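Long-range contact in HTH hxlR-type domain-containing protein (Enterococcus faecalis, PDB 1Z7U), which probably binds DNA as a winged-helix transcriptional regulator of the HxlR type: residues M28-L41 with R77-Y90. Sequence-based numbering, arbitrary orientation. Where two conformers were deposited one is given.
Sequences MDELFQGTKRNGEL and RVEYTLTPEGYALY
Lys36 and Tyr80 pair through their backbones as a single antiparallel hydrogen-bonded bridge, Lys36 N to Tyr80 O at 3.0 Å and Tyr80 N to Lys36 O at 2.8 Å. The bridge sets the link between helices 28-33 and 38-41 alongside strand 77-82, so that it borders the two-stranded wing of this winged helix-turn-helix fold on the side away from strand 66-71. Beyond the bridge, the Phe32 and Tyr90 rings form an offset stack, centroids 3.8 Å apart and planes at 4°. With CG anti to the backbone N (chi1 -179°), the Phe32 ring lies over Tyr90. Phe32 CB makes a separate CH-pi contact over the Tyr90 face, while Met28 CG meets that ring at its edge, 3.7 Å from Tyr90 CD1. Tyr87 joins the aromatic cluster rim to rim with Phe32, its plane turned 64° from that of Phe32. Leu82 fills the angle between strand and helix, its CG 3.9 Å from Leu31 CB and its CD1 against Phe32. Farther out, Asp29 forms a salt bridge with Lys8 of the second subunit, and Arg77 pairs with Glu73. In one conformer of Glu79, Arg77 NH1 also meets Glu79 OE2, and Thr35 OG1 donates to Glu79 OE1 from above the carboxylate plane. One water bridges Leu31 O, Leu82 N and Tyr87 OH, accepting from Leu82 N and donating to Leu31 O at 2.9 Å.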
loop_
_atom_site.group_PDB
_atom_site.type_symbol
_atom_site.label_atom_id
_atom_site.label_comp_id
_atom_site.label_asym_id
_atom_site.label_seq_id
_atom_site.Cartn_x
_atom_site.Cartn_y
_atom_site.Cartn_z
HETATM N N MSE A 28 12.775 8.265 -1.303
HETATM C CA MSE A 28 11.815 8.345 -2.386
HETATM C C MSE A 28 11.136 9.723 -2.473
HETATM O O MSE A 28 10.951 10.248 -3.581
HETATM C CB MSE A 28 10.784 7.219 -2.248
HETATM C CG MSE A 28 9.619 7.310 -3.208
HETATM SE SE MSE A 28 8.499 5.692 -3.223
HETATM C CE MSE A 28 9.646 4.562 -4.427
ATOM N N ASP A 29 10.766 10.288 -1.316
ATOM C CA ASP A 29 10.210 11.647 -1.237
ATOM C C ASP A 29 11.179 12.676 -1.825
ATOM O O ASP A 29 10.769 13.558 -2.576
ATOM C CB ASP A 29 9.884 12.038 0.207
ATOM C CG ASP A 29 8.503 11.567 0.668
ATOM O OD1 ASP A 29 7.658 11.199 -0.164
ATOM O OD2 ASP A 29 8.261 11.572 1.895
ATOM N N GLU A 30 12.461 12.547 -1.489
ATOM C CA GLU A 30 13.497 13.458 -2.003
ATOM C C GLU A 30 13.688 13.316 -3.501
ATOM O O GLU A 30 13.812 14.303 -4.203
ATOM C CB GLU A 30 14.838 13.238 -1.299
ATOM C CG GLU A 30 14.867 13.685 0.154
ATOM C CD GLU A 30 14.542 15.165 0.322
ATOM O OE1 GLU A 30 14.980 15.963 -0.540
ATOM O OE2 GLU A 30 13.848 15.522 1.306
ATOM N N LEU A 31 13.696 12.082 -3.987
ATOM C CA LEU A 31 13.877 11.832 -5.415
ATOM C C LEU A 31 12.657 12.203 -6.240
ATOM O O LEU A 31 12.781 12.590 -7.406
ATOM C CB LEU A 31 14.293 10.380 -5.668
ATOM C CG LEU A 31 15.613 9.954 -5.021
ATOM C CD1 LEU A 31 15.952 8.509 -5.358
ATOM C CD2 LEU A 31 16.759 10.875 -5.420
ATOM N N PHE A 32 11.472 12.077 -5.649
ATOM C CA PHE A 32 10.258 12.512 -6.336
ATOM C C PHE A 32 10.286 14.012 -6.685
ATOM O O PHE A 32 9.807 14.402 -7.748
ATOM C CB PHE A 32 8.992 12.164 -5.549
ATOM C CG PHE A 32 7.726 12.584 -6.244
ATOM C CD1 PHE A 32 7.177 11.798 -7.236
ATOM C CD2 PHE A 32 7.100 13.777 -5.910
ATOM C CE1 PHE A 32 6.008 12.184 -7.886
ATOM C CE2 PHE A 32 5.944 14.179 -6.543
ATOM C CZ PHE A 32 5.392 13.381 -7.542
ATOM N N GLN A 33 10.812 14.868 -5.816
ATOM C CA GLN A 33 10.864 16.295 -6.178
ATOM C C GLN A 33 11.782 16.583 -7.379
ATOM O O GLN A 33 11.629 17.603 -8.059
ATOM C CB GLN A 33 11.176 17.209 -4.980
ATOM C CG GLN A 33 12.315 16.789 -4.067
ATOM C CD GLN A 33 12.399 17.635 -2.793
ATOM O OE1 GLN A 33 11.534 18.474 -2.527
ATOM N NE2 GLN A 33 13.442 17.406 -1.999
ATOM N N GLY A 34 12.698 15.657 -7.657
ATOM C CA GLY A 34 13.711 15.869 -8.693
ATOM C C GLY A 34 15.037 15.156 -8.479
ATOM O O GLY A 34 15.337 14.672 -7.379
ATOM N N THR A 35 15.836 15.111 -9.548
ATOM C CA THR A 35 17.174 14.517 -9.528
ATOM C C THR A 35 18.026 15.023 -8.356
ATOM O O THR A 35 17.974 16.200 -8.004
ATOM C CB THR A 35 17.889 14.750 -10.872
ATOM O OG1 THR A 35 19.062 13.934 -10.928
ATOM C CG2 THR A 35 18.266 16.248 -11.086
ATOM N N LYS A 36 18.782 14.128 -7.730
ATOM C CA LYS A 36 19.540 14.487 -6.537
ATOM C C LYS A 36 20.943 13.907 -6.551
ATOM O O LYS A 36 21.163 12.797 -7.035
ATOM C CB LYS A 36 18.843 14.005 -5.254
ATOM C CG LYS A 36 17.532 14.681 -4.898
ATOM C CD LYS A 36 17.727 16.063 -4.288
ATOM C CE LYS A 36 16.382 16.775 -4.109
ATOM N NZ LYS A 36 15.521 16.703 -5.327
ATOM N N ARG A 37 21.889 14.674 -6.010
ATOM C CA ARG A 37 23.248 14.201 -5.799
ATOM C C ARG A 37 23.369 13.722 -4.359
ATOM O O ARG A 37 22.565 14.088 -3.497
ATOM C CB ARG A 37 24.292 15.293 -6.103
ATOM C CG ARG A 37 23.978 16.168 -7.330
ATOM C CD ARG A 37 25.225 16.643 -8.092
ATOM N NE ARG A 37 26.078 17.563 -7.333
ATOM C CZ ARG A 37 27.394 17.412 -7.159
ATOM N NH1 ARG A 37 28.082 18.305 -6.452
ATOM N NH2 ARG A 37 28.030 16.377 -7.700
ATOM N N ASN A 38 24.381 12.898 -4.112
ATOM C CA ASN A 38 24.632 12.327 -2.796
ATOM C C ASN A 38 24.639 13.362 -1.660
ATOM O O ASN A 38 23.975 13.183 -0.631
ATOM C CB ASN A 38 25.941 11.536 -2.865
ATOM C CG ASN A 38 26.311 10.910 -1.560
ATOM O OD1 ASN A 38 26.938 11.549 -0.702
ATOM N ND2 ASN A 38 25.945 9.640 -1.399
ATOM N N GLY A 39 25.360 14.460 -1.874
ATOM C CA GLY A 39 25.474 15.529 -0.883
ATOM C C GLY A 39 24.163 16.202 -0.538
ATOM O O GLY A 39 23.916 16.514 0.630
ATOM N N GLU A 40 23.325 16.437 -1.549
ATOM C CA GLU A 40 21.963 16.950 -1.326
ATOM C C GLU A 40 21.135 16.049 -0.402
ATOM O O GLU A 40 20.450 16.536 0.499
ATOM C CB GLU A 40 21.229 17.136 -2.654
ATOM C CG GLU A 40 22.077 17.794 -3.724
ATOM C CD GLU A 40 21.268 18.241 -4.910
ATOM O OE1 GLU A 40 21.243 17.521 -5.933
ATOM O OE2 GLU A 40 20.652 19.319 -4.810
ATOM N N LEU A 41 21.206 14.738 -0.639
ATOM C CA LEU A 41 20.525 13.742 0.189
ATOM C C LEU A 41 21.105 13.681 1.596
ATOM O O LEU A 41 20.360 13.542 2.568
ATOM C CB LEU A 41 20.593 12.364 -0.467
ATOM C CG LEU A 41 19.979 12.239 -1.860
ATOM C CD1 LEU A 41 20.350 10.914 -2.506
ATOM C CD2 LEU A 41 18.461 12.426 -1.797
ATOM N N ARG A 77 30.066 13.452 -11.963
ATOM C CA ARG A 77 28.908 13.832 -11.192
ATOM C C ARG A 77 27.911 12.680 -11.307
ATOM O O ARG A 77 27.717 12.130 -12.391
ATOM C CB ARG A 77 28.355 15.148 -11.736
ATOM C CG ARG A 77 27.038 15.614 -11.142
ATOM C CD ARG A 77 26.627 16.947 -11.752
ATOM N NE ARG A 77 26.533 16.886 -13.213
ATOM C CZ ARG A 77 25.393 16.803 -13.891
ATOM N NH1 ARG A 77 24.227 16.753 -13.245
ATOM N NH2 ARG A 77 25.414 16.764 -15.217
ATOM N N VAL A 78 27.333 12.288 -10.173
ATOM C CA VAL A 78 26.417 11.143 -10.118
ATOM C C VAL A 78 25.027 11.622 -9.704
ATOM O O VAL A 78 24.878 12.222 -8.638
ATOM C CB VAL A 78 26.935 10.035 -9.144
ATOM C CG1 VAL A 78 25.957 8.848 -9.090
ATOM C CG2 VAL A 78 28.332 9.561 -9.557
ATOM N N GLU A 79 24.042 11.370 -10.571
ATOM C CA GLU A 79 22.635 11.737 -10.361
ATOM C C GLU A 79 21.786 10.530 -9.945
ATOM O O GLU A 79 21.869 9.456 -10.559
ATOM C CB GLU A 79 22.020 12.323 -11.646
ATOM C CG GLU A 79 22.156 13.846 -11.851
ATOM C CD GLU A 79 21.281 14.384 -13.011
ATOM O OE1 GLU A 79 20.295 13.707 -13.410
ATOM O OE2 GLU A 79 21.572 15.499 -13.516
ATOM N N TYR A 80 20.956 10.721 -8.921
ATOM C CA TYR A 80 19.926 9.734 -8.565
ATOM C C TYR A 80 18.518 10.230 -8.914
ATOM O O TYR A 80 18.162 11.374 -8.653
ATOM C CB TYR A 80 20.011 9.389 -7.092
ATOM C CG TYR A 80 21.332 8.772 -6.683
ATOM C CD1 TYR A 80 21.543 7.408 -6.817
ATOM C CD2 TYR A 80 22.370 9.551 -6.158
ATOM C CE1 TYR A 80 22.732 6.828 -6.440
ATOM C CE2 TYR A 80 23.581 8.976 -5.785
ATOM C CZ TYR A 80 23.752 7.607 -5.933
ATOM O OH TYR A 80 24.927 6.983 -5.559
ATOM N N THR A 81 17.729 9.356 -9.523
ATOM C CA THR A 81 16.336 9.639 -9.851
ATOM C C THR A 81 15.468 8.408 -9.548
ATOM O O THR A 81 16.003 7.316 -9.299
ATOM C CB THR A 81 16.170 9.980 -11.346
ATOM O OG1 THR A 81 16.983 9.099 -12.117
ATOM C CG2 THR A 81 16.577 11.421 -11.638
ATOM N N LEU A 82 14.143 8.591 -9.560
ATOM C CA LEU A 82 13.218 7.461 -9.523
ATOM C C LEU A 82 13.071 6.885 -10.929
ATOM O O LEU A 82 13.006 7.631 -11.905
ATOM C CB LEU A 82 11.835 7.876 -8.989
ATOM C CG LEU A 82 11.635 8.308 -7.531
ATOM C CD1 LEU A 82 10.169 8.710 -7.282
ATOM C CD2 LEU A 82 12.069 7.244 -6.516
ATOM N N THR A 83 13.005 5.559 -11.031
ATOM C CA THR A 83 12.641 4.907 -12.291
ATOM C C THR A 83 11.143 5.100 -12.571
ATOM O O THR A 83 10.427 5.622 -11.712
ATOM C CB THR A 83 12.931 3.403 -12.232
ATOM O OG1 THR A 83 12.207 2.834 -11.141
ATOM C CG2 THR A 83 14.427 3.134 -12.070
ATOM N N PRO A 84 10.666 4.724 -13.779
ATOM C CA PRO A 84 9.214 4.642 -14.000
ATOM C C PRO A 84 8.467 3.799 -12.959
ATOM O O PRO A 84 7.428 4.230 -12.469
ATOM C CB PRO A 84 9.108 4.013 -15.392
ATOM C CG PRO A 84 10.364 4.454 -16.084
ATOM C CD PRO A 84 11.423 4.441 -15.020
ATOM N N GLU A 85 8.994 2.628 -12.600
ATOM C CA GLU A 85 8.410 1.833 -11.507
ATOM C C GLU A 85 8.551 2.531 -10.157
ATOM O O GLU A 85 7.703 2.365 -9.287
ATOM C CB GLU A 85 9.008 0.419 -11.442
ATOM C CG GLU A 85 8.731 -0.465 -12.654
ATOM C CD GLU A 85 7.247 -0.697 -12.935
ATOM O OE1 GLU A 85 6.410 -0.584 -12.016
ATOM O OE2 GLU A 85 6.909 -1.016 -14.103
ATOM N N GLY A 86 9.617 3.313 -9.996
ATOM C CA GLY A 86 9.817 4.146 -8.807
ATOM C C GLY A 86 8.694 5.161 -8.639
ATOM O O GLY A 86 8.095 5.276 -7.570
ATOM N N TYR A 87 8.411 5.899 -9.706
ATOM C CA TYR A 87 7.273 6.806 -9.759
ATOM C C TYR A 87 5.923 6.105 -9.554
ATOM O O TYR A 87 5.048 6.634 -8.871
ATOM C CB TYR A 87 7.268 7.580 -11.089
ATOM C CG TYR A 87 8.263 8.718 -11.123
ATOM C CD1 TYR A 87 8.064 9.860 -10.346
ATOM C CD2 TYR A 87 9.394 8.655 -11.918
ATOM C CE1 TYR A 87 8.967 10.905 -10.354
ATOM C CE2 TYR A 87 10.309 9.704 -11.944
ATOM C CZ TYR A 87 10.083 10.827 -11.161
ATOM O OH TYR A 87 10.969 11.874 -11.174
ATOM N N ALA A 88 5.748 4.929 -10.151
ATOM C CA ALA A 88 4.514 4.174 -9.981
ATOM C C ALA A 88 4.290 3.770 -8.517
ATOM O O ALA A 88 3.170 3.865 -8.031
ATOM C CB ALA A 88 4.475 2.943 -10.906
ATOM N N LEU A 89 5.353 3.345 -7.819
ATOM C CA LEU A 89 5.238 2.961 -6.399
ATOM C C LEU A 89 5.000 4.187 -5.525
ATOM O O LEU A 89 4.197 4.152 -4.585
ATOM C CB LEU A 89 6.463 2.187 -5.919
ATOM C CG LEU A 89 6.434 1.573 -4.500
ATOM C CD1 LEU A 89 5.212 0.683 -4.231
ATOM C CD2 LEU A 89 7.699 0.764 -4.302
ATOM N N TYR A 90 5.682 5.284 -5.853
ATOM C CA TYR A 90 5.411 6.552 -5.202
ATOM C C TYR A 90 3.917 6.886 -5.226
ATOM O O TYR A 90 3.363 7.264 -4.205
ATOM C CB TYR A 90 6.232 7.692 -5.817
ATOM C CG TYR A 90 5.941 9.014 -5.150
ATOM C CD1 TYR A 90 6.707 9.460 -4.088
ATOM C CD2 TYR A 90 4.859 9.798 -5.560
ATOM C CE1 TYR A 90 6.416 10.666 -3.455
ATOM C CE2 TYR A 90 4.563 10.986 -4.940
ATOM C CZ TYR A 90 5.355 11.421 -3.895
ATOM O OH TYR A 90 5.066 12.625 -3.282
HETATM O O HOH W 1 13.463 11.415 -9.927
HETATM O O HOH W 2 10.357 13.984 -10.197
HETATM O O HOH W 3 26.229 12.215 -6.271
HETATM O O HOH W 4 25.925 7.638 -3.076
#